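Local atomic coordinates of alpha-actinin-like protein 1 (Schizosaccharomyces pombe, PDB entry 5BVR), a protein that binds actin filaments through the paired calponin-homology domains of its N-terminal part and helps form and organise the actin ring of cytokinesis. Residues Lys18-Lys23 with Pro30-Leu35; Thr22-Arg27 with Gly42-Gln47. All blocks are in the same frame, centred on the assembly; numbering follows the deposited sequence.

Contact 1 of 2, residues Lys18-Lys23 with Pro30-Leu35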
ATOM      1  N   LYS A  18       0.529   6.395   4.851  1.00 18.28           N
ATOM      2  CA  LYS A  18      -0.669   6.772   4.113  1.00 19.17           C
ATOM      3  C   LYS A  18      -1.606   5.561   3.937  1.00 20.03           C
ATOM      4  O   LYS A  18      -2.834   5.700   4.083  1.00 21.06           O
ATOM      5  CB  LYS A  18      -0.290   7.403   2.760  1.00 21.44           C
ATOM      6  CG  LYS A  18       0.175   8.855   2.904  1.00 21.84           C
ATOM      7  CD  LYS A  18       0.698   9.453   1.620  1.00 31.15           C
ATOM      8  CE  LYS A  18       2.216   9.403   1.596  1.00 30.71           C
ATOM      9  NZ  LYS A  18       2.830   9.998   0.379  1.00 26.73           N
ATOM     10  N   TRP A  19      -1.043   4.380   3.666  1.00 18.69           N
ATOM     11  CA  TRP A  19      -1.832   3.161   3.534  1.00 17.34           C
ATOM     12  C   TRP A  19      -2.568   2.876   4.861  1.00 16.51           C
ATOM     13  O   TRP A  19      -3.777   2.643   4.869  1.00 18.58           O
ATOM     14  CB  TRP A  19      -0.933   1.989   3.123  1.00 16.54           C
ATOM     15  CG  TRP A  19      -1.676   0.703   3.113  1.00 17.59           C
ATOM     16  CD1 TRP A  19      -2.442   0.188   2.092  1.00 19.22           C
ATOM     17  CD2 TRP A  19      -1.754  -0.230   4.185  1.00 16.42           C
ATOM     18  NE1 TRP A  19      -2.957  -1.033   2.473  1.00 21.84           N
ATOM     19  CE2 TRP A  19      -2.569  -1.296   3.762  1.00 17.43           C
ATOM     20  CE3 TRP A  19      -1.208  -0.276   5.465  1.00 18.07           C
ATOM     21  CZ2 TRP A  19      -2.832  -2.395   4.573  1.00 19.11           C
ATOM     22  CZ3 TRP A  19      -1.466  -1.359   6.260  1.00 18.44           C
ATOM     23  CH2 TRP A  19      -2.281  -2.401   5.824  1.00 16.93           C
ATOM     24  N   PHE A  20      -1.829   2.949   5.956  1.00 16.10           N
ATOM     25  CA  PHE A  20      -2.360   2.696   7.305  1.00 16.25           C
ATOM     26  C   PHE A  20      -3.545   3.641   7.527  1.00 18.80           C
ATOM     27  O   PHE A  20      -4.620   3.219   7.982  1.00 20.40           O
ATOM     28  CB  PHE A  20      -1.221   2.915   8.319  1.00 15.76           C
ATOM     29  CG  PHE A  20      -1.356   2.183   9.633  1.00 16.98           C
ATOM     30  CD1 PHE A  20      -2.450   2.362  10.457  1.00 18.81           C
ATOM     31  CD2 PHE A  20      -0.311   1.377  10.065  1.00 19.09           C
ATOM     32  CE1 PHE A  20      -2.515   1.715  11.668  1.00 16.76           C
ATOM     33  CE2 PHE A  20      -0.361   0.743  11.282  1.00 20.98           C
ATOM     34  CZ  PHE A  20      -1.469   0.911  12.085  1.00 17.22           C
ATOM     35  N   ASN A  21      -3.357   4.911   7.188  1.00 18.86           N
ATOM     36  CA  ASN A  21      -4.397   5.913   7.393  1.00 20.21           C
ATOM     37  C   ASN A  21      -5.622   5.742   6.517  1.00 22.27           C
ATOM     38  O   ASN A  21      -6.735   6.034   6.976  1.00 24.69           O
ATOM     39  CB  ASN A  21      -3.843   7.325   7.283  1.00 23.04           C
ATOM     40  CG  ASN A  21      -2.967   7.679   8.446  1.00 24.12           C
ATOM     41  OD1 ASN A  21      -3.065   7.085   9.523  1.00 22.36           O
ATOM     42  ND2 ASN A  21      -2.097   8.642   8.248  1.00 25.04           N
ATOM     43  N   THR A  22      -5.468   5.266   5.281  1.00 22.59           N
ATOM     44  CA  THR A  22      -6.660   4.960   4.489  1.00 22.22           C
ATOM     45  C   THR A  22      -7.550   3.927   5.195  1.00 26.80           C
ATOM     46  O   THR A  22      -8.770   3.969   5.094  1.00 24.50           O
ATOM     47  CB  THR A  22      -6.339   4.457   3.052  1.00 26.94           C
ATOM     48  OG1 THR A  22      -5.716   3.169   3.098  1.00 27.29           O
ATOM     49  CG2 THR A  22      -5.476   5.439   2.319  1.00 26.26           C
ATOM     50  N   LYS A  23      -6.939   2.992   5.912  1.00 24.06           N
ATOM     51  CA  LYS A  23      -7.699   1.994   6.641  1.00 24.61           C
ATOM     52  C   LYS A  23      -8.354   2.597   7.895  1.00 21.44           C
ATOM     53  O   LYS A  23      -9.580   2.476   8.105  1.00 23.15           O
ATOM     54  CB  LYS A  23      -6.808   0.815   7.008  1.00 20.31           C
ATOM     55  CG  LYS A  23      -6.155   0.109   5.831  1.00 20.08           C
ATOM     56  CD  LYS A  23      -7.125  -0.283   4.733  1.00 25.87           C
ATOM     57  CE  LYS A  23      -6.377  -0.965   3.601  1.00 26.22           C
ATOM     58  NZ  LYS A  23      -7.316  -1.371   2.522  1.00 31.96           N
ATOM     59  N   PRO A  30      -8.291   8.086  14.695  1.00 32.83           N
ATOM     60  CA  PRO A  30      -7.181   9.040  14.608  1.00 37.28           C
ATOM     61  C   PRO A  30      -6.087   8.503  13.701  1.00 36.30           C
ATOM     62  O   PRO A  30      -5.930   7.292  13.607  1.00 30.24           O
ATOM     63  CB  PRO A  30      -6.677   9.148  16.051  1.00 37.34           C
ATOM     64  CG  PRO A  30      -7.250   7.976  16.776  1.00 44.29           C
ATOM     65  CD  PRO A  30      -8.523   7.629  16.074  1.00 37.70           C
ATOM     66  N   SER A  31      -5.360   9.397  13.043  1.00 29.03           N
ATOM     67  CA  SER A  31      -4.305   8.996  12.118  1.00 28.14           C
ATOM     68  C   SER A  31      -2.947   8.730  12.758  1.00 24.73           C
ATOM     69  O   SER A  31      -2.631   9.150  13.873  1.00 28.66           O
ATOM     70  CB  SER A  31      -4.126  10.061  11.038  1.00 33.23           C
ATOM     71  OG  SER A  31      -5.315  10.245  10.294  1.00 36.82           O
ATOM     72  N   VAL A  32      -2.141   8.007  11.997  1.00 20.49           N
ATOM     73  CA  VAL A  32      -0.736   7.843  12.270  1.00 21.60           C
ATOM     74  C   VAL A  32      -0.017   9.030  11.630  1.00 20.73           C
ATOM     75  O   VAL A  32      -0.248   9.331  10.458  1.00 23.60           O
ATOM     76  CB  VAL A  32      -0.204   6.550  11.619  1.00 21.25           C
ATOM     77  CG1 VAL A  32       1.326   6.435  11.758  1.00 23.52           C
ATOM     78  CG2 VAL A  32      -0.898   5.335  12.231  1.00 24.51           C
ATOM     79  N   PHE A  33       0.854   9.675  12.395  1.00 23.48           N
ATOM     80  CA  PHE A  33       1.695  10.749  11.861  1.00 27.41           C
ATOM     81  C   PHE A  33       3.165  10.359  11.883  1.00 27.29           C
ATOM     82  O   PHE A  33       3.951  10.808  11.039  1.00 27.76           O
ATOM     83  CB  PHE A  33       1.459  12.025  12.662  1.00 33.55           C
ATOM     84  CG  PHE A  33       0.069  12.568  12.510  1.00 34.67           C
ATOM     85  CD1 PHE A  33      -0.281  13.274  11.376  1.00 36.94           C
ATOM     86  CD2 PHE A  33      -0.894  12.345  13.478  1.00 43.68           C
ATOM     87  CE1 PHE A  33      -1.555  13.771  11.218  1.00 38.38           C
ATOM     88  CE2 PHE A  33      -2.178  12.843  13.322  1.00 42.25           C
ATOM     89  CZ  PHE A  33      -2.502  13.554  12.189  1.00 40.37           C
ATOM     90  N   ASP A  34       3.526   9.505  12.834  1.00 21.96           N
ATOM     91  CA  ASP A  34       4.906   9.073  13.020  1.00 23.80           C
ATOM     92  C   ASP A  34       4.934   7.632  13.492  1.00 25.48           C
ATOM     93  O   ASP A  34       4.620   7.337  14.654  1.00 24.81           O
ATOM     94  CB  ASP A  34       5.596   9.983  14.048  1.00 24.90           C
ATOM     95  CG  ASP A  34       7.089   9.701  14.188  1.00 37.11           C
ATOM     96  OD1 ASP A  34       7.584   8.701  13.625  1.00 32.67           O
ATOM     97  OD2 ASP A  34       7.767  10.487  14.890  1.00 42.23           O
ATOM     98  N   LEU A  35       5.295   6.728  12.585  1.00 25.78           N
ATOM     99  CA  LEU A  35       5.322   5.307  12.916  1.00 23.75           C
ATOM    100  C   LEU A  35       6.332   4.954  14.001  1.00 25.83           C
ATOM    101  O   LEU A  35       6.256   3.861  14.555  1.00 30.53           O
ATOM    102  CB  LEU A  35       5.598   4.477  11.662  1.00 23.93           C
ATOM    103  CG  LEU A  35       4.403   4.324  10.718  1.00 22.35           C
ATOM    104  CD1 LEU A  35       4.876   3.712   9.404  1.00 25.39           C
ATOM    105  CD2 LEU A  35       3.320   3.471  11.352  1.00 26.18           C
TER
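Asn21 and Val32 make the polar half of this contact: the side-chain amide of Asn21 reads the backbone of Val32 at both ends, much as a strand partner would. Val32 N donates to Asn21 OD1 over 2.8 Å, tilted a little from the carbonyl plane, and Asn21 ND2 donates to Val32 O over 3.0 Å in a nearly straight bond (N-H...O 176°) that uses an in-plane lone pair. Gripped by two bonds, the amide has its flip and its rotation fixed. The CB of Ser31 packs against the same group, 3.5 Å from Asn21 OD1.

The apolar half is carried by Phe20. Its CG lies anti to the backbone N (chi1 -155°), which presents one face of the ring to Val32 CG2; the methyl sits over that face, offset toward the rim, in a CH-pi contact 4.1 Å from the ring centroid. Leu35 CD2 comes within 4.4 Å of Phe20 CD2 at an oblique angle.

The arrangement holds the loop, extended from Pro30 to Val32, against helix 11-25 of the first calponin-homology domain. Val32 also reaches Leu44 of helix 43-53, while Leu35 inserts against Leu101, Leu105 and Ile108 of helix 101-117.

Contact 2 of 2, residues Thr22-Arg27 with Gly42-Gln47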
ATOM      1  N   THR A  22      -5.468   5.266   5.281  1.00 22.59           N
ATOM      2  CA  THR A  22      -6.660   4.960   4.489  1.00 22.22           C
ATOM      3  C   THR A  22      -7.550   3.927   5.195  1.00 26.80           C
ATOM      4  O   THR A  22      -8.770   3.969   5.094  1.00 24.50           O
ATOM      5  CB  THR A  22      -6.339   4.457   3.052  1.00 26.94           C
ATOM      6  OG1 THR A  22      -5.716   3.169   3.098  1.00 27.29           O
ATOM      7  CG2 THR A  22      -5.476   5.439   2.319  1.00 26.26           C
ATOM      8  N   LYS A  23      -6.939   2.992   5.912  1.00 24.06           N
ATOM      9  CA  LYS A  23      -7.699   1.994   6.641  1.00 24.61           C
ATOM     10  C   LYS A  23      -8.354   2.597   7.895  1.00 21.44           C
ATOM     11  O   LYS A  23      -9.580   2.476   8.105  1.00 23.15           O
ATOM     12  CB  LYS A  23      -6.808   0.815   7.008  1.00 20.31           C
ATOM     13  CG  LYS A  23      -6.155   0.109   5.831  1.00 20.08           C
ATOM     14  CD  LYS A  23      -7.125  -0.283   4.733  1.00 25.87           C
ATOM     15  CE  LYS A  23      -6.377  -0.965   3.601  1.00 26.22           C
ATOM     16  NZ  LYS A  23      -7.316  -1.371   2.522  1.00 31.96           N
ATOM     17  N   LEU A  24      -7.552   3.263   8.714  1.00 21.20           N
ATOM     18  CA  LEU A  24      -8.061   3.897   9.927  1.00 19.65           C
ATOM     19  C   LEU A  24      -9.180   4.896   9.630  1.00 25.38           C
ATOM     20  O   LEU A  24     -10.167   4.953  10.367  1.00 27.17           O
ATOM     21  CB  LEU A  24      -6.936   4.612  10.666  1.00 24.44           C
ATOM     22  CG  LEU A  24      -5.850   3.743  11.295  1.00 21.99           C
ATOM     23  CD1 LEU A  24      -4.778   4.636  11.874  1.00 20.08           C
ATOM     24  CD2 LEU A  24      -6.436   2.848  12.373  1.00 24.26           C
ATOM     25  N   SER A  25      -9.026   5.690   8.573  1.00 25.83           N
ATOM     26  CA  SER A  25     -10.024   6.705   8.236  1.00 29.92           C
ATOM     27  C   SER A  25     -11.348   6.085   7.822  1.00 40.68           C
ATOM     28  O   SER A  25     -12.393   6.736   7.899  1.00 42.17           O
ATOM     29  CB  SER A  25      -9.510   7.620   7.131  1.00 36.53           C
ATOM     30  OG  SER A  25      -8.395   8.362   7.598  1.00 40.04           O
ATOM     31  N   SER A  26     -11.321   4.826   7.404  1.00 31.75           N
ATOM     32  CA  SER A  26     -12.558   4.144   7.044  1.00 37.03           C
ATOM     33  C   SER A  26     -13.487   3.967   8.259  1.00 45.58           C
ATOM     34  O   SER A  26     -14.654   3.603   8.108  1.00 49.65           O
ATOM     35  CB  SER A  26     -12.267   2.798   6.370  1.00 36.42           C
ATOM     36  OG  SER A  26     -11.897   1.813   7.311  1.00 38.51           O
ATOM     37  N   ARG A  27     -12.971   4.247   9.455  1.00 38.98           N
ATOM     38  CA  ARG A  27     -13.763   4.205  10.686  1.00 37.12           C
ATOM     39  C   ARG A  27     -13.556   5.465  11.529  1.00 37.23           C
ATOM     40  O   ARG A  27     -13.754   5.451  12.747  1.00 36.17           O
ATOM     41  CB  ARG A  27     -13.402   2.965  11.497  1.00 36.81           C
ATOM     42  CG  ARG A  27     -13.617   1.675  10.735  1.00 39.93           C
ATOM     43  CD  ARG A  27     -13.370   0.460  11.612  1.00 46.88           C
ATOM     44  NE  ARG A  27     -13.697  -0.781  10.910  1.00 52.75           N
ATOM     45  CZ  ARG A  27     -13.591  -2.000  11.436  1.00 54.19           C
ATOM     46  NH1 ARG A  27     -13.157  -2.164  12.681  1.00 47.03           N
ATOM     47  NH2 ARG A  27     -13.924  -3.061  10.711  1.00 61.25           N
ATOM     48  N   GLY A  42      -0.109   0.121  21.086  1.00 18.15           N
ATOM     49  CA  GLY A  42      -0.797  -1.030  20.528  1.00 19.64           C
ATOM     50  C   GLY A  42      -2.186  -0.785  19.978  1.00 18.14           C
ATOM     51  O   GLY A  42      -2.711  -1.658  19.278  1.00 17.68           O
ATOM     52  N   ILE A  43      -2.780   0.373  20.254  1.00 18.48           N
ATOM     53  CA  ILE A  43      -4.200   0.559  19.957  1.00 17.93           C
ATOM     54  C   ILE A  43      -4.451   0.653  18.445  1.00 18.65           C
ATOM     55  O   ILE A  43      -5.347  -0.006  17.926  1.00 19.98           O
ATOM     56  CB  ILE A  43      -4.771   1.784  20.668  1.00 19.25           C
ATOM     57  CG1 ILE A  43      -4.814   1.511  22.169  1.00 22.09           C
ATOM     58  CG2 ILE A  43      -6.178   2.136  20.148  1.00 21.93           C
ATOM     59  CD1 ILE A  43      -5.066   2.746  22.987  1.00 22.94           C
ATOM     60  N   LEU A  44      -3.675   1.476  17.742  1.00 17.94           N
ATOM     61  CA  LEU A  44      -3.923   1.649  16.309  1.00 18.21           C
ATOM     62  C   LEU A  44      -3.595   0.384  15.532  1.00 18.70           C
ATOM     63  O   LEU A  44      -4.236   0.081  14.518  1.00 18.76           O
ATOM     64  CB  LEU A  44      -3.167   2.843  15.759  1.00 20.94           C
ATOM     65  CG  LEU A  44      -3.648   4.205  16.263  1.00 22.89           C
ATOM     66  CD1 LEU A  44      -2.884   5.298  15.569  1.00 22.97           C
ATOM     67  CD2 LEU A  44      -5.158   4.422  16.100  1.00 25.36           C
ATOM     68  N   LEU A  45      -2.608  -0.370  16.002  1.00 18.52           N
ATOM     69  CA  LEU A  45      -2.314  -1.654  15.382  1.00 18.03           C
ATOM     70  C   LEU A  45      -3.493  -2.616  15.551  1.00 16.59           C
ATOM     71  O   LEU A  45      -3.937  -3.252  14.607  1.00 17.96           O
ATOM     72  CB  LEU A  45      -1.039  -2.242  15.970  1.00 20.81           C
ATOM     73  CG  LEU A  45      -0.498  -3.528  15.378  1.00 19.52           C
ATOM     74  CD1 LEU A  45      -0.298  -3.369  13.871  1.00 22.33           C
ATOM     75  CD2 LEU A  45       0.815  -3.884  16.084  1.00 23.26           C
ATOM     76  N   ILE A  46      -4.041  -2.711  16.752  1.00 16.89           N
ATOM     77  CA  ILE A  46      -5.207  -3.560  16.945  1.00 18.66           C
ATOM     78  C   ILE A  46      -6.357  -3.126  16.055  1.00 19.08           C
ATOM     79  O   ILE A  46      -6.985  -3.959  15.392  1.00 20.72           O
ATOM     80  CB  ILE A  46      -5.636  -3.546  18.406  1.00 18.13           C
ATOM     81  CG1 ILE A  46      -4.623  -4.336  19.236  1.00 18.06           C
ATOM     82  CG2 ILE A  46      -7.066  -4.128  18.592  1.00 21.01           C
ATOM     83  CD1 ILE A  46      -4.773  -4.121  20.747  1.00 18.56           C
ATOM     84  N   GLN A  47      -6.636  -1.829  16.037  1.00 20.48           N
ATOM     85  CA  GLN A  47      -7.720  -1.318  15.217  1.00 22.94           C
ATOM     86  C   GLN A  47      -7.469  -1.581  13.727  1.00 20.33           C
ATOM     87  O   GLN A  47      -8.392  -1.990  13.011  1.00 22.67           O
ATOM     88  CB  GLN A  47      -7.954   0.163  15.503  1.00 22.72           C
ATOM     89  CG  GLN A  47      -8.483   0.387  16.927  1.00 21.98           C
ATOM     90  CD  GLN A  47      -8.641   1.850  17.312  1.00 31.32           C
ATOM     91  OE1 GLN A  47      -7.835   2.701  16.951  1.00 33.97           O
ATOM     92  NE2 GLN A  47      -9.696   2.141  18.053  1.00 44.94           N
TER
HETATM   93  O   HOH W   1     -10.997  -1.077  14.681  1.00 39.34           O
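Leu24 and Leu44 face each other with their branched ends, reaching across from two helices; the nearest CA atoms across the contact, those of Leu24 and Gln47, are 7.4 Å apart. Leu24 has its CG anti to the carbonyl carbon (chi1 -68°), and with chi2 near 180° CD1 continues the chain outward while CD2 branches off. The two methyls divide the work. CD1 of Leu24 meets CD1 of Leu44 at 4.2 Å, methyl against methyl, whereas CD2 of Leu24 turns to the backbone and lies 4.1 Å from Leu44 O. The same CD2 is 4.4 Å from CB of Gln47, so Leu24 rests against two residues spaced nearly one helical turn apart. These are loose van der Waals distances.

Polar chemistry appears at the margin, through a water. It donates to Gln47 O at 3.2 Å and accepts a weak bond from Arg27 NH1 at 3.1 Å, at the end of an arginine side chain extended beyond CB. On the arginine's own side of the contact, Lys23 O accepts the backbone N of Ser26.

The contact joins the C-terminal end of helix 11-25 to the first turns of helix 43-53 in the first calponin-homology domain. Further along, Lys23 packs on Leu48 and Ile52, and Arg27 on Ile51; Ile46 meets helix 67-83.

Both contacts start from helix 11-25 and lie within the first calponin-homology domain, their centres about 8 Å apart. Contact 1 is the buried one, holding a loop to the helix with paired side-chain-to-backbone hydrogen bonds and an aromatic face. Contact 2, partly buried and farther from the centre of the chain, joins two helices by leucine packing with a water bridge at its margin. They meet directly: Val32 CG2 lies 3.9 Å from Leu44 CD1, and Pro30 O is 3.4 Å from Leu24 CD1. The loop that contact 1 fixes thus touches both leucines of contact 2, so the two contacts are in direct touch through the loop.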